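PDB 3HE3: UDP-galactopyranose mutase, which probably interconverts UDP-galactopyranose and UDP-galactofuranose, using a bound FAD cofactor. Local coordinates for residues Tyr303-Glu308 against Val323-Arg328. Numbering follows the deposited sequence.
With UDP (uridine-5'-diphosphate), chain S.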
loop_
_atom_site.group_PDB
_atom_site.type_symbol
_atom_site.label_atom_id
_atom_site.label_comp_id
_atom_site.label_asym_id
_atom_site.label_seq_id
_atom_site.Cartn_x
_atom_site.Cartn_y
_atom_site.Cartn_z
ATOM N N TYR E 303 7.646 22.262 18.145
ATOM C CA TYR E 303 7.621 20.810 18.054
ATOM C C TYR E 303 8.316 20.191 19.266
ATOM O O TYR E 303 9.116 20.846 19.936
ATOM C CB TYR E 303 8.250 20.332 16.742
ATOM C CG TYR E 303 9.553 21.016 16.373
ATOM C CD1 TYR E 303 10.752 20.619 16.949
ATOM C CD2 TYR E 303 9.584 22.043 15.437
ATOM C CE1 TYR E 303 11.943 21.229 16.612
ATOM C CE2 TYR E 303 10.775 22.661 15.094
ATOM C CZ TYR E 303 11.950 22.249 15.684
ATOM O OH TYR E 303 13.140 22.858 15.353
ATOM N N THR E 304 7.988 18.937 19.558
ATOM C CA THR E 304 8.578 18.242 20.693
ATOM C C THR E 304 9.854 17.539 20.276
ATOM O O THR E 304 10.770 17.377 21.078
ATOM C CB THR E 304 7.616 17.196 21.275
ATOM O OG1 THR E 304 7.032 16.439 20.208
ATOM C CG2 THR E 304 6.512 17.870 22.068
ATOM N N ARG E 305 9.915 17.135 19.010
ATOM C CA ARG E 305 11.018 16.313 18.535
ATOM C C ARG E 305 11.029 16.148 17.021
ATOM O O ARG E 305 10.010 16.334 16.355
ATOM C CB ARG E 305 10.927 14.936 19.178
ATOM C CG ARG E 305 9.566 14.297 18.997
ATOM C CD ARG E 305 9.443 13.035 19.814
ATOM N NE ARG E 305 8.211 12.319 19.510
ATOM C CZ ARG E 305 7.813 11.222 20.146
ATOM N NH1 ARG E 305 8.552 10.718 21.125
ATOM N NH2 ARG E 305 6.674 10.634 19.805
ATOM N N VAL E 306 12.200 15.793 16.496
ATOM C CA VAL E 306 12.376 15.461 15.090
ATOM C C VAL E 306 12.859 14.027 15.004
ATOM O O VAL E 306 13.716 13.609 15.782
ATOM C CB VAL E 306 13.471 16.314 14.430
ATOM C CG1 VAL E 306 13.172 16.507 12.947
ATOM C CG2 VAL E 306 13.634 17.635 15.147
ATOM N N SER E 307 12.324 13.277 14.049
ATOM C CA SER E 307 12.760 11.906 13.836
ATOM C C SER E 307 13.247 11.717 12.407
ATOM O O SER E 307 12.703 12.315 11.476
ATOM C CB SER E 307 11.623 10.930 14.140
ATOM O OG SER E 307 11.326 10.911 15.524
ATOM N N GLU E 308 14.277 10.891 12.237
ATOM C CA GLU E 308 14.797 10.589 10.908
ATOM C C GLU E 308 14.657 9.101 10.614
ATOM O O GLU E 308 15.346 8.270 11.208
ATOM C CB GLU E 308 16.254 11.030 10.782
ATOM C CG GLU E 308 16.760 11.046 9.350
ATOM C CD GLU E 308 18.162 11.603 9.237
ATOM O OE1 GLU E 308 18.642 11.775 8.098
ATOM O OE2 GLU E 308 18.782 11.870 10.286
ATOM N N VAL E 323 10.385 13.877 10.285
ATOM C CA VAL E 323 9.059 14.341 10.693
ATOM C C VAL E 323 9.122 15.151 11.982
ATOM O O VAL E 323 9.780 14.754 12.941
ATOM C CB VAL E 323 8.066 13.177 10.889
ATOM C CG1 VAL E 323 8.564 12.222 11.964
ATOM C CG2 VAL E 323 6.696 13.715 11.256
ATOM N N TYR E 324 8.436 16.291 11.998
ATOM C CA TYR E 324 8.348 17.125 13.191
ATOM C C TYR E 324 6.998 16.923 13.876
ATOM O O TYR E 324 5.958 16.923 13.218
ATOM C CB TYR E 324 8.549 18.599 12.831
ATOM C CG TYR E 324 9.959 18.931 12.394
ATOM C CD1 TYR E 324 10.916 19.335 13.318
ATOM C CD2 TYR E 324 10.339 18.836 11.059
ATOM C CE1 TYR E 324 12.209 19.636 12.927
ATOM C CE2 TYR E 324 11.632 19.135 10.658
ATOM C CZ TYR E 324 12.563 19.532 11.597
ATOM O OH TYR E 324 13.851 19.830 11.208
ATOM N N GLU E 325 7.015 16.743 15.194
ATOM C CA GLU E 325 5.782 16.504 15.943
ATOM C C GLU E 325 5.301 17.723 16.716
ATOM O O GLU E 325 5.999 18.230 17.593
ATOM C CB GLU E 325 5.942 15.329 16.905
ATOM C CG GLU E 325 5.800 13.967 16.261
ATOM C CD GLU E 325 5.939 12.841 17.268
ATOM O OE1 GLU E 325 6.795 11.952 17.055
ATOM O OE2 GLU E 325 5.202 12.852 18.280
ATOM N N TYR E 326 4.093 18.173 16.389
ATOM C CA TYR E 326 3.455 19.277 17.094
ATOM C C TYR E 326 2.272 18.770 17.904
ATOM O O TYR E 326 1.329 18.206 17.346
ATOM C CB TYR E 326 2.968 20.330 16.102
ATOM C CG TYR E 326 4.070 20.950 15.279
ATOM C CD1 TYR E 326 4.497 20.356 14.100
ATOM C CD2 TYR E 326 4.684 22.130 15.682
ATOM C CE1 TYR E 326 5.510 20.922 13.342
ATOM C CE2 TYR E 326 5.695 22.702 14.931
ATOM C CZ TYR E 326 6.105 22.094 13.761
ATOM O OH TYR E 326 7.109 22.659 13.011
ATOM N N PRO E 327 2.316 18.963 19.229
ATOM C CA PRO E 327 1.195 18.539 20.078
ATOM C C PRO E 327 -0.051 19.388 19.811
ATOM O O PRO E 327 0.065 20.594 19.596
ATOM C CB PRO E 327 1.723 18.769 21.502
ATOM C CG PRO E 327 3.210 18.838 21.359
ATOM C CD PRO E 327 3.443 19.475 20.022
ATOM N N ARG E 328 -1.221 18.755 19.813
ATOM C CA ARG E 328 -2.480 19.432 19.512
ATOM C C ARG E 328 -3.587 18.987 20.466
ATOM O O ARG E 328 -3.697 17.806 20.790
ATOM C CB ARG E 328 -2.911 19.147 18.071
ATOM C CG ARG E 328 -2.033 19.788 17.004
ATOM C CD ARG E 328 -2.239 21.295 16.951
ATOM N NE ARG E 328 -1.374 21.943 15.965
ATOM C CZ ARG E 328 -0.244 22.576 16.261
ATOM N NH1 ARG E 328 0.169 22.654 17.520
ATOM N NH2 ARG E 328 0.475 23.137 15.298
HETATM N N1 UDP S . 9.392 13.274 28.756
HETATM C C2 UDP S . 10.039 14.457 29.058
HETATM N N3 UDP S . 11.239 14.768 28.452
HETATM C C4 UDP S . 11.800 13.899 27.538
HETATM C C5 UDP S . 11.145 12.708 27.238
HETATM C C6 UDP S . 9.983 12.366 27.923
HETATM O O2 UDP S . 9.548 15.241 29.869
HETATM O O4 UDP S . 12.873 14.182 26.997
HETATM C "C1'" UDP S . 8.111 12.962 29.416
HETATM C "C2'" UDP S . 6.982 13.574 28.609
HETATM O "O2'" UDP S . 6.002 14.091 29.478
HETATM C "C3'" UDP S . 6.425 12.402 27.829
HETATM C "C4'" UDP S . 6.709 11.226 28.744
HETATM O "O4'" UDP S . 7.896 11.562 29.434
HETATM O "O3'" UDP S . 5.048 12.560 27.593
HETATM C "C5'" UDP S . 6.866 9.911 27.990
HETATM O "O5'" UDP S . 7.720 10.073 26.881
HETATM P PA UDP S . 7.724 8.949 25.731
HETATM O O1A UDP S . 8.011 7.626 26.335
HETATM O O2A UDP S . 8.705 9.266 24.667
HETATM O O3A UDP S . 6.206 8.947 25.195
HETATM P PB UDP S . 5.826 9.013 23.633
HETATM O O1B UDP S . 5.641 10.421 23.226
HETATM O O2B UDP S . 4.582 8.243 23.401
HETATM O O3B UDP S . 6.924 8.421 22.839
HETATM O O HOH W 1 5.383 14.417 20.519
#
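R305 sets its CG between its own backbone N and carbonyl carbon (chi1 53°) and then runs out extended to NE, while E325 turns CG beside its backbone N (chi1 -80°) and also extends, which brings guanidinium and carboxylate together on the face of the sheet that also carries S307 and V323. The grip is side-on: R305 NE reaches E325 OE1 at 2.9 Å, from above the carboxylate plane, and R305 NH2 meets the syn lone pair of E325 OE2 at 3.1 Å. The two planes are turned 73° apart, so the salt bridge is not a coplanar one. R305 NH1 is left to donate to O3B of the UDP diphosphate at 3.3 Å, and a water donates a hydrogen bond to E325 OE2 and also bonds T304 OG1.

Strand 305-308 and the 323-328 part of strand 320-336 run antiparallel, joined by S307 N to V323 O (3.1 Å) and the return bond from V323 N to S307 O. The other face is aromatic: V306 CG1 sits 3.5 Å from the centroid of the Y324 ring, over its face, and Y324 in turn directs an edge at the face of Y303 in a tilted edge-to-face pair. Y303 CB makes a CH-pi contact over the face of the Y326 ring.

With an alanine at R305, the buried E325 carboxylate is likely to lose its counter-charge and the diphosphate one of its donors. N296, another UDP-binding residue, lies beside R305. E325 grips the arginine that bonds the diphosphate, so relative to UDP it is a second-shell residue that probably orients R305; its side chain also touches the FAD.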